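Local coordinates for 450aa long hypothetical fmu protein (Pyrococcus horikoshii, PDB 2YXL), which probably transfers methyl groups from S-adenosyl-L-methionine to carbon 5 of cytosines in RNA, at residues 146-149 and 150-154; 343-346 and 347-351. One frame throughout, in Å; residues are numbered along the deposited sequence.

Two local contacts show a helical turn in two settings, one on the surface and one near the centre of the chain. Contact 1 comes first along the chain, at the start of helix 147-155. Contact 2 follows nearly two hundred residues later, close to the middle of the molecule, in the loop between strand 331-337 of the methyltransferase sheet and helix 352-355. Their centres are 20 Å apart and their nearest atoms about 11 Å, so they do not touch, but helix 47-75 is a neighbour of both. That helix meets a peripheral helix at one place and a loop beside the predicted nucleophile at another, tying the helical N-terminal part to the methyltransferase domain.

Contact 1: residues 146-149 and 150-154; sequences NELE and ELEWK
E152 lies one turn after L148 in the opening of a helix, and the pair meets through both backbone and side chain. The E152 N-H bonds L148 O at 2.9 Å, with an angle of 158° at the hydrogen, and E152 CG packs against the same oxygen at 3.3 Å. Farther out the two side chains run alongside each other in the same direction, L148 CD2 lying 3.9 Å from the carboxylate carbon CD of E152. E152 arrives there with CG opposite its own carbonyl carbon (chi1 -73°) and an extended chain, which lays its methylene groups back over the preceding turn. Next to this pair, E149 O takes the N-H of W153 at 3.1 Å and also faces CD1 of the indole, near the ring plane at its edge.

The backbone bonds continue towards the start of the helix, where N146 O receives E150 N and E147 O receives L151 N, but side-chain contact thins out. N146 occupies the N-cap position without a capping bond from its amide, and the carboxylates of E147 and E150 lead into the solvent side. E149 OE2 stays 5.8 Å from E152 OE2, where the like charges may repel weakly.

OE1 of the buried E152 accepts the backbone N-H of S159, the first residue of helix 159-169, a helix start that probably favours the charged form. An alanine at E152 would remove this acceptor, probably leaving the S159 N-H without its mate and L148 CD2 without its neighbour. L148 and L151 rest on helix 159-169 through S159 and I162, while E152 and W153 turn to helix 47-75, against K69 and L66, so helix 147-155 touches both.

Contact 2: residues 343-346 and 347-351; sequences SGTI and GKNPE
A single helical turn closed by T345 and N349 shapes the loop that leads from strand 331-337 to helix 352-355 in the methyltransferase domain. T345 O accepts the backbone N-H of N349 at 2.8 Å, the five-residue closure of an alpha-turn. This bond is almost straight, 177° at the hydrogen, and the donor sits nearly along the C=O axis. K348 N reaches the same oxygen at 3.0 Å, but its 127° angle makes that second bond weak. A water bridges G344 O, to which it donates, and G347 N, from which it accepts, each 2.8 Å away.

The side chains of T345 and N349 lie side by side and point the same way, OG1 and ND2 being 3.9 Å apart. Their polar ends are held by others: T345 OG1 bonds S342 O, and N349 OD1 bonds Q32. In this class I-like methyltransferase fold the turn lies beside the predicted nucleophile, C390, whose side chain is about 4 Å from that of T345; G344 adds a backbone hydrogen bond to C390. The chain of K348 runs out roughly alongside that of N349, its CG opposite the backbone N (chi1 -176°) and every later torsion extended, which carries NZ to a salt bridge with E245.

One residue on, P350 has no N-H to continue the helical pattern, and its CA-H faces I346 O instead, with CA 3.1 Å from the oxygen. R353 NH1 also bonds I346 O. The I346 side chain packs on F176 and V180 of helix 173-181, and the proline ring on Y58, M61 and K62 of helix 47-75.

Contact 1: residues 146-149 and 150-154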
loop_
_atom_site.group_PDB
_atom_site.type_symbol
_atom_site.label_atom_id
_atom_site.label_comp_id
_atom_site.label_asym_id
_atom_site.label_seq_id
_atom_site.Cartn_x
_atom_site.Cartn_y
_atom_site.Cartn_z
ATOM N N ASN A 146 -27.326 15.681 -0.427
ATOM C CA ASN A 146 -26.394 16.774 -0.705
ATOM C C ASN A 146 -25.699 16.647 -2.051
ATOM O O ASN A 146 -25.539 15.545 -2.580
ATOM C CB ASN A 146 -25.326 16.867 0.392
ATOM C CG ASN A 146 -25.912 17.137 1.768
ATOM O OD1 ASN A 146 -26.847 17.926 1.922
ATOM N ND2 ASN A 146 -25.351 16.487 2.780
ATOM N N GLU A 147 -25.287 17.789 -2.594
ATOM C CA GLU A 147 -24.432 17.828 -3.770
ATOM C C GLU A 147 -23.051 17.294 -3.389
ATOM O O GLU A 147 -22.338 16.734 -4.223
ATOM C CB GLU A 147 -24.337 19.257 -4.300
ATOM C CG GLU A 147 -24.092 19.359 -5.798
ATOM C CD GLU A 147 -24.581 20.675 -6.388
ATOM O OE1 GLU A 147 -25.461 21.322 -5.778
ATOM O OE2 GLU A 147 -24.091 21.057 -7.471
ATOM N N LEU A 148 -22.697 17.468 -2.115
ATOM C CA LEU A 148 -21.465 16.930 -1.541
ATOM C C LEU A 148 -21.533 15.407 -1.402
ATOM O O LEU A 148 -20.576 14.709 -1.740
ATOM C CB LEU A 148 -21.177 17.588 -0.185
ATOM C CG LEU A 148 -19.948 17.155 0.628
ATOM C CD1 LEU A 148 -19.313 18.354 1.301
ATOM C CD2 LEU A 148 -20.292 16.080 1.658
ATOM N N GLU A 149 -22.661 14.904 -0.896
ATOM C CA GLU A 149 -22.871 13.463 -0.744
ATOM C C GLU A 149 -22.942 12.754 -2.094
ATOM O O GLU A 149 -22.460 11.629 -2.235
ATOM C CB GLU A 149 -24.124 13.168 0.085
ATOM C CG GLU A 149 -23.967 13.451 1.574
ATOM C CD GLU A 149 -25.044 12.797 2.426
ATOM O OE1 GLU A 149 -26.238 12.875 2.061
ATOM O OE2 GLU A 149 -24.694 12.209 3.472
ATOM N N GLU A 150 -23.534 13.423 -3.082
ATOM C CA GLU A 150 -23.598 12.913 -4.448
ATOM C C GLU A 150 -22.197 12.818 -5.055
ATOM O O GLU A 150 -21.873 11.846 -5.742
ATOM C CB GLU A 150 -24.490 13.812 -5.308
ATOM C CG GLU A 150 -25.120 13.127 -6.519
ATOM C CD GLU A 150 -26.350 12.305 -6.161
ATOM O OE1 GLU A 150 -27.460 12.679 -6.599
ATOM O OE2 GLU A 150 -26.214 11.293 -5.440
ATOM N N LEU A 151 -21.376 13.831 -4.784
ATOM C CA LEU A 151 -19.988 13.880 -5.237
ATOM C C LEU A 151 -19.146 12.771 -4.603
ATOM O O LEU A 151 -18.383 12.095 -5.294
ATOM C CB LEU A 151 -19.382 15.254 -4.925
ATOM C CG LEU A 151 -17.885 15.499 -5.133
ATOM C CD1 LEU A 151 -17.547 15.752 -6.600
ATOM C CD2 LEU A 151 -17.424 16.666 -4.267
ATOM N N GLU A 152 -19.296 12.591 -3.291
ATOM C CA GLU A 152 -18.547 11.578 -2.550
ATOM C C GLU A 152 -18.872 10.161 -3.014
ATOM O O GLU A 152 -18.007 9.288 -2.989
ATOM C CB GLU A 152 -18.792 11.707 -1.044
ATOM C CG GLU A 152 -18.107 12.903 -0.389
ATOM C CD GLU A 152 -18.170 12.867 1.131
ATOM O OE1 GLU A 152 -17.224 13.368 1.774
ATOM O OE2 GLU A 152 -19.160 12.340 1.687
ATOM N N TRP A 153 -20.116 9.942 -3.439
ATOM C CA TRP A 153 -20.551 8.636 -3.939
ATOM C C TRP A 153 -20.056 8.303 -5.352
ATOM O O TRP A 153 -19.920 7.130 -5.697
ATOM C CB TRP A 153 -22.071 8.496 -3.857
ATOM C CG TRP A 153 -22.556 8.011 -2.519
ATOM C CD1 TRP A 153 -23.168 8.751 -1.548
ATOM C CD2 TRP A 153 -22.464 6.674 -2.003
ATOM N NE1 TRP A 153 -23.464 7.962 -0.461
ATOM C CE2 TRP A 153 -23.044 6.683 -0.713
ATOM C CE3 TRP A 153 -21.949 5.471 -2.506
ATOM C CZ2 TRP A 153 -23.126 5.535 0.081
ATOM C CZ3 TRP A 153 -22.028 4.331 -1.715
ATOM C CH2 TRP A 153 -22.615 4.372 -0.435
ATOM N N LYS A 154 -19.788 9.324 -6.164
ATOM C CA LYS A 154 -19.273 9.095 -7.514
ATOM C C LYS A 154 -17.791 8.721 -7.525
ATOM O O LYS A 154 -17.377 7.840 -8.281
ATOM C CB LYS A 154 -19.533 10.294 -8.434
ATOM C CG LYS A 154 -20.865 10.223 -9.167
ATOM C CD LYS A 154 -20.831 11.018 -10.471
ATOM C CE LYS A 154 -22.105 10.807 -11.280
ATOM N NZ LYS A 154 -22.064 11.508 -12.595
#

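Contact 2: residues 343-346 and 347-351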
loop_
_atom_site.group_PDB
_atom_site.type_symbol
_atom_site.label_atom_id
_atom_site.label_comp_id
_atom_site.label_asym_id
_atom_site.label_seq_id
_atom_site.Cartn_x
_atom_site.Cartn_y
_atom_site.Cartn_z
ATOM N N SER A 343 -0.883 8.500 -0.053
ATOM C CA SER A 343 -2.054 8.896 -0.849
ATOM C C SER A 343 -2.036 8.349 -2.279
ATOM O O SER A 343 -3.088 8.131 -2.882
ATOM C CB SER A 343 -2.190 10.417 -0.881
ATOM O OG SER A 343 -1.005 11.017 -1.376
ATOM N N GLY A 344 -0.838 8.132 -2.814
ATOM C CA GLY A 344 -0.687 7.554 -4.143
ATOM C C GLY A 344 -1.001 6.070 -4.211
ATOM O O GLY A 344 -1.072 5.502 -5.302
ATOM N N THR A 345 -1.187 5.443 -3.052
ATOM C CA THR A 345 -1.434 4.005 -2.991
ATOM C C THR A 345 -2.906 3.649 -2.734
ATOM O O THR A 345 -3.223 2.499 -2.422
ATOM C CB THR A 345 -0.513 3.299 -1.956
ATOM O OG1 THR A 345 -0.886 3.682 -0.627
ATOM C CG2 THR A 345 0.946 3.659 -2.192
ATOM N N ILE A 346 -3.806 4.621 -2.894
ATOM C CA ILE A 346 -5.226 4.403 -2.582
ATOM C C ILE A 346 -5.979 3.454 -3.540
ATOM O O ILE A 346 -7.126 3.084 -3.278
ATOM C CB ILE A 346 -6.022 5.729 -2.368
ATOM C CG1 ILE A 346 -6.016 6.603 -3.626
ATOM C CG2 ILE A 346 -5.505 6.470 -1.132
ATOM C CD1 ILE A 346 -7.130 7.643 -3.642
ATOM N N GLY A 347 -5.332 3.069 -4.637
ATOM C CA GLY A 347 -5.858 2.026 -5.515
ATOM C C GLY A 347 -5.505 0.649 -4.988
ATOM O O GLY A 347 -6.291 -0.290 -5.101
ATOM N N LYS A 348 -4.318 0.546 -4.395
ATOM C CA LYS A 348 -3.796 -0.701 -3.844
ATOM C C LYS A 348 -4.321 -0.966 -2.428
ATOM O O LYS A 348 -4.715 -2.092 -2.109
ATOM C CB LYS A 348 -2.264 -0.662 -3.859
ATOM C CG LYS A 348 -1.576 -1.937 -3.397
ATOM C CD LYS A 348 -0.087 -1.697 -3.158
ATOM C CE LYS A 348 0.619 -2.980 -2.735
ATOM N NZ LYS A 348 2.098 -2.840 -2.851
ATOM N N ASN A 349 -4.309 0.064 -1.582
ATOM C CA ASN A 349 -4.891 -0.016 -0.239
ATOM C C ASN A 349 -6.027 0.993 -0.125
ATOM O O ASN A 349 -5.841 2.086 0.415
ATOM C CB ASN A 349 -3.845 0.251 0.845
ATOM C CG ASN A 349 -2.634 -0.643 0.726
ATOM O OD1 ASN A 349 -2.708 -1.850 0.963
ATOM N ND2 ASN A 349 -1.499 -0.048 0.379
ATOM N N PRO A 350 -7.217 0.624 -0.625
ATOM C CA PRO A 350 -8.292 1.592 -0.823
ATOM C C PRO A 350 -8.753 2.309 0.448
ATOM O O PRO A 350 -9.153 3.472 0.377
ATOM C CB PRO A 350 -9.420 0.742 -1.414
ATOM C CG PRO A 350 -8.735 -0.451 -1.987
ATOM C CD PRO A 350 -7.626 -0.729 -1.036
ATOM N N GLU A 351 -8.683 1.633 1.592
ATOM C CA GLU A 351 -9.175 2.206 2.852
ATOM C C GLU A 351 -8.401 3.440 3.329
ATOM O O GLU A 351 -8.926 4.233 4.114
ATOM C CB GLU A 351 -9.250 1.143 3.960
ATOM C CG GLU A 351 -7.913 0.715 4.561
ATOM C CD GLU A 351 -7.229 -0.413 3.805
ATOM O OE1 GLU A 351 -7.440 -0.557 2.579
ATOM O OE2 GLU A 351 -6.465 -1.160 4.449
HETATM O O HOH W 1 -2.900 3.432 -5.970
#